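Local structure of myroilysin (Myroides profundi, 5CZW) at residues K162-Y167 with D178-L183. The protein is probably a zinc-dependent metalloendopeptidase of the astacin (M12A) family of metzincins, held latent in this form by its propeptide, which blocks the zinc. The protein carries 1 engineered substitution. Numbering follows the deposited sequence.
Sequences KVYAYY and DVDNNL
Tyr164 and Asp180 make the polar link between helix 160-167 and helix 178-184: the phenol OH of Tyr164 donates to Asp180 OD1 over 2.5 Å, a short bond. OD1 accepts through its syn lone pair, on the side of its other oxygen, and lies at the edge of the ring, in its plane, while the carboxylate itself is turned 70° from that plane. The second oxygen, OD2, is taken by the amine of the dimethyl-lysine at position 176, so the carboxylate has two partners.

The remaining contacts are apolar, mostly carbon on carbon. Val179 projects toward the other helix and packs among three of its side chains: Val179 CB sits 3.9 Å from Tyr164 CD1, near the plane of that ring, CG1 lies against Val163 CG1, and Val179 CG2 meets Tyr167 CB at 3.9 Å. Val163 reaches across because its CG1 stands anti to the backbone N (chi1 168°), and there Val163 CG1 presses on Leu183 CD2 at 3.5 Å, tighter than usual for two carbons. Leu183 also runs at about a right angle to Tyr167, with Leu183 CD2 3.6 Å from Tyr167 CE1 and Leu183 CD1 beside Tyr167 OH. Phe184, the next residue of helix 178-184, touches both valines.

A phenylalanine in place of Tyr164 would probably keep the packing on Val179 but leave Asp180 OD1 without its phenolic donor.

The short segments cross at 92°, their axes 10.5 Å apart, joined by a loop of ten residues within the astacin domain. Tyr167 also touches Val22, next to the zinc-binding Cys23, and its side chain lies about 10 Å from the zinc ion. Chemically, then, a buried apolar seam is bordered by one directional bond, which probably holds the phenol end of Tyr164 in place against Asp180.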
loop_
_atom_site.group_PDB
_atom_site.type_symbol
_atom_site.label_atom_id
_atom_site.label_comp_id
_atom_site.label_asym_id
_atom_site.label_seq_id
_atom_site.Cartn_x
_atom_site.Cartn_y
_atom_site.Cartn_z
ATOM N N LYS A 162 18.448 10.940 -1.980
ATOM C CA LYS A 162 18.002 9.654 -1.514
ATOM C C LYS A 162 16.672 9.276 -2.119
ATOM O O LYS A 162 16.422 8.147 -2.379
ATOM C CB LYS A 162 17.923 9.564 -0.005
ATOM C CG LYS A 162 19.240 9.387 0.707
ATOM C CD LYS A 162 19.438 8.024 1.394
ATOM C CE LYS A 162 19.086 8.058 2.870
ATOM N NZ LYS A 162 18.847 6.843 3.720
ATOM N N VAL A 163 15.832 10.258 -2.323
ATOM C CA VAL A 163 14.513 9.976 -2.828
ATOM C C VAL A 163 14.690 9.485 -4.260
ATOM O O VAL A 163 14.107 8.474 -4.694
ATOM C CB VAL A 163 13.598 11.196 -2.707
ATOM C CG1 VAL A 163 12.338 10.989 -3.500
ATOM C CG2 VAL A 163 13.326 11.486 -1.230
ATOM N N TYR A 164 15.569 10.157 -5.005
ATOM C CA TYR A 164 15.745 9.732 -6.398
ATOM C C TYR A 164 16.189 8.289 -6.503
ATOM O O TYR A 164 15.698 7.523 -7.354
ATOM C CB TYR A 164 16.723 10.659 -7.095
ATOM C CG TYR A 164 16.175 12.051 -7.329
ATOM C CD1 TYR A 164 14.908 12.238 -7.856
ATOM C CD2 TYR A 164 16.950 13.179 -7.067
ATOM C CE1 TYR A 164 14.398 13.501 -8.072
ATOM C CE2 TYR A 164 16.455 14.441 -7.240
ATOM C CZ TYR A 164 15.180 14.621 -7.748
ATOM O OH TYR A 164 14.688 15.901 -7.997
ATOM N N ALA A 165 17.104 7.911 -5.605
ATOM C CA ALA A 165 17.709 6.578 -5.574
ATOM C C ALA A 165 16.706 5.470 -5.213
ATOM O O ALA A 165 16.703 4.408 -5.777
ATOM C CB ALA A 165 18.820 6.537 -4.549
ATOM N N TYR A 166 15.869 5.770 -4.243
ATOM C CA TYR A 166 14.835 4.822 -3.797
ATOM C C TYR A 166 13.771 4.484 -4.825
ATOM O O TYR A 166 13.340 3.312 -4.889
ATOM C CB TYR A 166 14.084 5.427 -2.580
ATOM C CG TYR A 166 13.217 4.405 -1.885
ATOM C CD1 TYR A 166 13.767 3.299 -1.208
ATOM C CD2 TYR A 166 11.826 4.511 -1.950
ATOM C CE1 TYR A 166 12.921 2.355 -0.561
ATOM C CE2 TYR A 166 11.025 3.573 -1.340
ATOM C CZ TYR A 166 11.568 2.514 -0.638
ATOM O OH TYR A 166 10.684 1.600 -0.078
ATOM N N TYR A 167 13.244 5.493 -5.545
ATOM C CA TYR A 167 12.101 5.323 -6.446
ATOM C C TYR A 167 12.518 4.953 -7.883
ATOM O O TYR A 167 11.653 4.573 -8.698
ATOM C CB TYR A 167 11.170 6.514 -6.474
ATOM C CG TYR A 167 10.402 6.755 -5.181
ATOM C CD1 TYR A 167 10.933 7.515 -4.155
ATOM C CD2 TYR A 167 9.201 6.135 -4.990
ATOM C CE1 TYR A 167 10.268 7.733 -2.984
ATOM C CE2 TYR A 167 8.527 6.338 -3.781
ATOM C CZ TYR A 167 9.019 7.083 -2.809
ATOM O OH TYR A 167 8.260 7.343 -1.701
ATOM N N ASP A 178 10.113 11.794 -13.277
ATOM C CA ASP A 178 9.009 10.992 -12.725
ATOM C C ASP A 178 8.839 11.278 -11.230
ATOM O O ASP A 178 7.720 11.500 -10.752
ATOM C CB ASP A 178 9.242 9.484 -12.922
ATOM C CG ASP A 178 9.150 9.007 -14.393
ATOM O OD1 ASP A 178 8.403 9.620 -15.194
ATOM O OD2 ASP A 178 9.816 7.969 -14.692
ATOM N N VAL A 179 9.931 11.268 -10.466
ATOM C CA VAL A 179 9.845 11.545 -9.054
ATOM C C VAL A 179 9.367 12.971 -8.771
ATOM O O VAL A 179 8.478 13.208 -7.927
ATOM C CB VAL A 179 11.205 11.303 -8.382
ATOM C CG1 VAL A 179 11.151 11.759 -6.921
ATOM C CG2 VAL A 179 11.546 9.853 -8.435
ATOM N N ASP A 180 9.929 13.962 -9.496
ATOM C CA ASP A 180 9.467 15.323 -9.289
ATOM C C ASP A 180 7.960 15.528 -9.558
ATOM O O ASP A 180 7.294 16.255 -8.809
ATOM C CB ASP A 180 10.265 16.318 -10.170
ATOM C CG ASP A 180 11.754 16.349 -9.881
ATOM O OD1 ASP A 180 12.263 16.008 -8.774
ATOM O OD2 ASP A 180 12.477 16.762 -10.822
ATOM N N ASN A 181 7.426 14.906 -10.620
ATOM C CA ASN A 181 6.010 15.011 -10.941
ATOM C C ASN A 181 5.163 14.110 -10.079
ATOM O O ASN A 181 4.112 14.535 -9.654
ATOM C CB ASN A 181 5.725 14.721 -12.415
ATOM C CG ASN A 181 6.342 15.768 -13.339
ATOM O OD1 ASN A 181 6.742 15.464 -14.469
ATOM N ND2 ASN A 181 6.454 16.999 -12.836
ATOM N N ASN A 182 5.595 12.865 -9.844
ATOM C CA ASN A 182 4.686 11.887 -9.205
ATOM C C ASN A 182 4.756 11.877 -7.671
ATOM O O ASN A 182 3.748 11.505 -6.967
ATOM C CB ASN A 182 4.945 10.465 -9.771
ATOM C CG ASN A 182 4.721 10.367 -11.287
ATOM O OD1 ASN A 182 3.978 11.122 -11.885
ATOM N ND2 ASN A 182 5.426 9.449 -11.906
ATOM N N LEU A 183 5.871 12.330 -7.124
ATOM C CA LEU A 183 6.089 12.309 -5.685
ATOM C C LEU A 183 6.107 13.718 -5.057
ATOM O O LEU A 183 5.191 14.074 -4.280
ATOM C CB LEU A 183 7.294 11.476 -5.335
ATOM C CG LEU A 183 7.495 11.310 -3.844
ATOM C CD1 LEU A 183 6.555 10.213 -3.328
ATOM C CD2 LEU A 183 8.877 10.983 -3.475
#